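Local atomic coordinates of Succinylglutamatedesuccinylase/aspartoacylase (Rhodobacter sphaeroides 2.4.1, PDB entry 3CDX), a protein that probably acts as a metal-dependent hydrolase of the succinylglutamate desuccinylase/aspartoacylase family, cleaving non-peptide amide bonds, and binds a calcium ion. Residues G69-S74 / E224-G229. Sequence-based numbering, arbitrary orientation.
Sequences GQIAIS and EGVRIG
In I71, CG2 lies anti to the backbone N and CG1 anti to the carbonyl carbon (chi1 -67°), which sets the CG2 methyl and the CG1-CD1 arm apart, each facing a different methyl of V226; V226 answers with CG1 anti to its own N (chi1 168°). Each branch then finds one partner: I71 CD1 is 4.0 Å from V226 CG2, and I71 CG2 is equally 4.0 Å from V226 CG1. The two side chains cross at about a right angle. G229 has no side chain, which lets the backbones come to 6.1 Å between the CA atoms of A72 and G229, and A72 CB lies 4.1 Å from G229 C. No hydrogen bond links the segments; methyl packing and the A72 contact with the G229 backbone carry the join. It ties helix 68-79 to helix 223-239 within the catalytic domain of a zinc-exopeptidase-like (M14-related) fold. A72 also touches M148, the residue before the calcium ligand H149 in the chain, while Q70 NE2 bonds to the carbonyl oxygens of G64 and of the calcium ligand E66. H298 and E279 of a second subunit pack on I71 and V226, respectively. Within the same turn as V226, R227 grips E224 side-on through NE and NH2.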
ATOM      1  N   GLY A  69     -14.632 -16.990 -20.285  1.00 23.27           N
ATOM      2  CA  GLY A  69     -16.082 -16.814 -20.025  1.00 21.72           C
ATOM      3  C   GLY A  69     -16.579 -15.395 -20.281  1.00 21.58           C
ATOM      4  O   GLY A  69     -17.684 -15.192 -20.777  1.00 20.63           O
ATOM      5  N   GLN A  70     -15.769 -14.394 -19.927  1.00 19.86           N
ATOM      6  CA  GLN A  70     -16.165 -12.994 -20.174  1.00 19.01           C
ATOM      7  C   GLN A  70     -16.377 -12.727 -21.679  1.00 19.56           C
ATOM      8  O   GLN A  70     -17.310 -12.045 -22.036  1.00 17.96           O
ATOM      9  CB  GLN A  70     -15.092 -12.022 -19.648  1.00 18.22           C
ATOM     10  CG  GLN A  70     -14.823 -12.118 -18.112  1.00 15.86           C
ATOM     11  CD  GLN A  70     -13.720 -11.161 -17.709  1.00 18.52           C
ATOM     12  OE1 GLN A  70     -13.684 -10.027 -18.200  1.00 23.22           O
ATOM     13  NE2 GLN A  70     -12.772 -11.627 -16.847  1.00 19.16           N
ATOM     14  N   ILE A  71     -15.451 -13.231 -22.518  1.00 19.86           N
ATOM     15  CA  ILE A  71     -15.556 -13.106 -23.981  1.00 21.61           C
ATOM     16  C   ILE A  71     -16.716 -13.936 -24.562  1.00 21.78           C
ATOM     17  O   ILE A  71     -17.577 -13.394 -25.267  1.00 22.38           O
ATOM     18  CB  ILE A  71     -14.256 -13.518 -24.666  1.00 21.41           C
ATOM     19  CG1 ILE A  71     -13.117 -12.514 -24.342  1.00 21.58           C
ATOM     20  CG2 ILE A  71     -14.470 -13.629 -26.176  1.00 20.27           C
ATOM     21  CD1 ILE A  71     -11.694 -13.083 -24.632  1.00 23.22           C
ATOM     22  N   ALA A  72     -16.764 -15.233 -24.242  1.00 22.31           N
ATOM     23  CA  ALA A  72     -17.762 -16.137 -24.829  1.00 22.25           C
ATOM     24  C   ALA A  72     -19.184 -15.646 -24.499  1.00 23.09           C
ATOM     25  O   ALA A  72     -20.038 -15.552 -25.379  1.00 24.23           O
ATOM     26  CB  ALA A  72     -17.563 -17.527 -24.311  1.00 21.23           C
ATOM     27  N   ILE A  73     -19.416 -15.310 -23.230  1.00 22.92           N
ATOM     28  CA  ILE A  73     -20.759 -14.946 -22.764  1.00 24.21           C
ATOM     29  C   ILE A  73     -21.218 -13.542 -23.210  1.00 23.99           C
ATOM     30  O   ILE A  73     -22.374 -13.357 -23.537  1.00 25.02           O
ATOM     31  CB  ILE A  73     -20.906 -15.165 -21.231  1.00 23.56           C
ATOM     32  CG1 ILE A  73     -20.697 -16.645 -20.887  1.00 25.47           C
ATOM     33  CG2 ILE A  73     -22.265 -14.749 -20.709  1.00 22.57           C
ATOM     34  CD1 ILE A  73     -20.608 -16.904 -19.371  1.00 24.89           C
ATOM     35  N   SER A  74     -20.334 -12.552 -23.181  1.00 24.39           N
ATOM     36  CA  SER A  74     -20.724 -11.224 -23.627  1.00 24.83           C
ATOM     37  C   SER A  74     -20.992 -11.205 -25.121  1.00 25.49           C
ATOM     38  O   SER A  74     -21.887 -10.484 -25.601  1.00 25.78           O
ATOM     39  CB  SER A  74     -19.690 -10.159 -23.228  1.00 24.56           C
ATOM     40  OG  SER A  74     -18.514 -10.261 -23.996  1.00 26.01           O
ATOM     41  N   GLU A 224      -7.707 -21.153 -28.364  1.00 27.31           N
ATOM     42  CA  GLU A 224      -8.471 -22.403 -28.432  1.00 27.42           C
ATOM     43  C   GLU A 224      -9.536 -22.429 -27.350  1.00 27.07           C
ATOM     44  O   GLU A 224     -10.634 -22.942 -27.578  1.00 27.25           O
ATOM     45  CB  GLU A 224      -7.548 -23.609 -28.276  1.00 27.12           C
ATOM     46  CG  GLU A 224      -6.931 -24.041 -29.573  1.00 30.36           C
ATOM     47  CD  GLU A 224      -7.980 -24.612 -30.543  1.00 32.74           C
ATOM     48  OE1 GLU A 224      -8.475 -23.827 -31.406  1.00 33.15           O
ATOM     49  OE2 GLU A 224      -8.316 -25.822 -30.402  1.00 30.38           O
ATOM     50  N   GLY A 225      -9.191 -21.876 -26.174  1.00 26.30           N
ATOM     51  CA  GLY A 225     -10.088 -21.749 -25.059  1.00 24.82           C
ATOM     52  C   GLY A 225     -11.292 -20.895 -25.380  1.00 24.78           C
ATOM     53  O   GLY A 225     -12.393 -21.208 -24.969  1.00 25.35           O
ATOM     54  N   VAL A 226     -11.089 -19.798 -26.109  1.00 24.91           N
ATOM     55  CA  VAL A 226     -12.190 -18.935 -26.527  1.00 23.56           C
ATOM     56  C   VAL A 226     -13.084 -19.708 -27.524  1.00 24.59           C
ATOM     57  O   VAL A 226     -14.308 -19.637 -27.426  1.00 24.76           O
ATOM     58  CB  VAL A 226     -11.663 -17.636 -27.174  1.00 24.63           C
ATOM     59  CG1 VAL A 226     -12.777 -16.861 -27.864  1.00 24.03           C
ATOM     60  CG2 VAL A 226     -10.923 -16.728 -26.127  1.00 24.60           C
ATOM     61  N   ARG A 227     -12.472 -20.436 -28.466  1.00 24.16           N
ATOM     62  CA  ARG A 227     -13.212 -21.198 -29.467  1.00 25.17           C
ATOM     63  C   ARG A 227     -14.039 -22.312 -28.794  1.00 23.88           C
ATOM     64  O   ARG A 227     -15.184 -22.454 -29.069  1.00 23.74           O
ATOM     65  CB  ARG A 227     -12.257 -21.815 -30.511  1.00 24.84           C
ATOM     66  CG  ARG A 227     -13.006 -22.543 -31.699  1.00 28.23           C
ATOM     67  CD  ARG A 227     -12.033 -23.233 -32.701  1.00 27.35           C
ATOM     68  NE  ARG A 227     -11.242 -24.279 -32.034  1.00 32.90           N
ATOM     69  CZ  ARG A 227     -11.692 -25.510 -31.757  1.00 33.48           C
ATOM     70  NH1 ARG A 227     -12.927 -25.875 -32.080  1.00 33.28           N
ATOM     71  NH2 ARG A 227     -10.912 -26.381 -31.150  1.00 33.27           N
ATOM     72  N   ILE A 228     -13.431 -23.068 -27.893  1.00 24.38           N
ATOM     73  CA  ILE A 228     -14.110 -24.184 -27.228  0.50 24.63           C
ATOM     74  C   ILE A 228     -15.233 -23.678 -26.318  1.00 24.96           C
ATOM     75  O   ILE A 228     -16.331 -24.249 -26.284  1.00 26.32           O
ATOM     76  CB  ILE A 228     -13.083 -25.095 -26.513  0.50 24.45           C
ATOM     77  CG1 ILE A 228     -12.277 -25.896 -27.556  0.50 23.66           C
ATOM     78  CG2 ILE A 228     -13.730 -25.987 -25.426  0.50 24.37           C
ATOM     79  CD1 ILE A 228     -13.045 -27.038 -28.275  0.50 24.00           C
ATOM     80  N   GLY A 229     -14.979 -22.575 -25.623  1.00 24.93           N
ATOM     81  CA  GLY A 229     -15.991 -21.948 -24.788  1.00 23.40           C
ATOM     82  C   GLY A 229     -17.170 -21.368 -25.543  1.00 23.14           C
ATOM     83  O   GLY A 229     -18.313 -21.576 -25.153  1.00 23.20           O
TER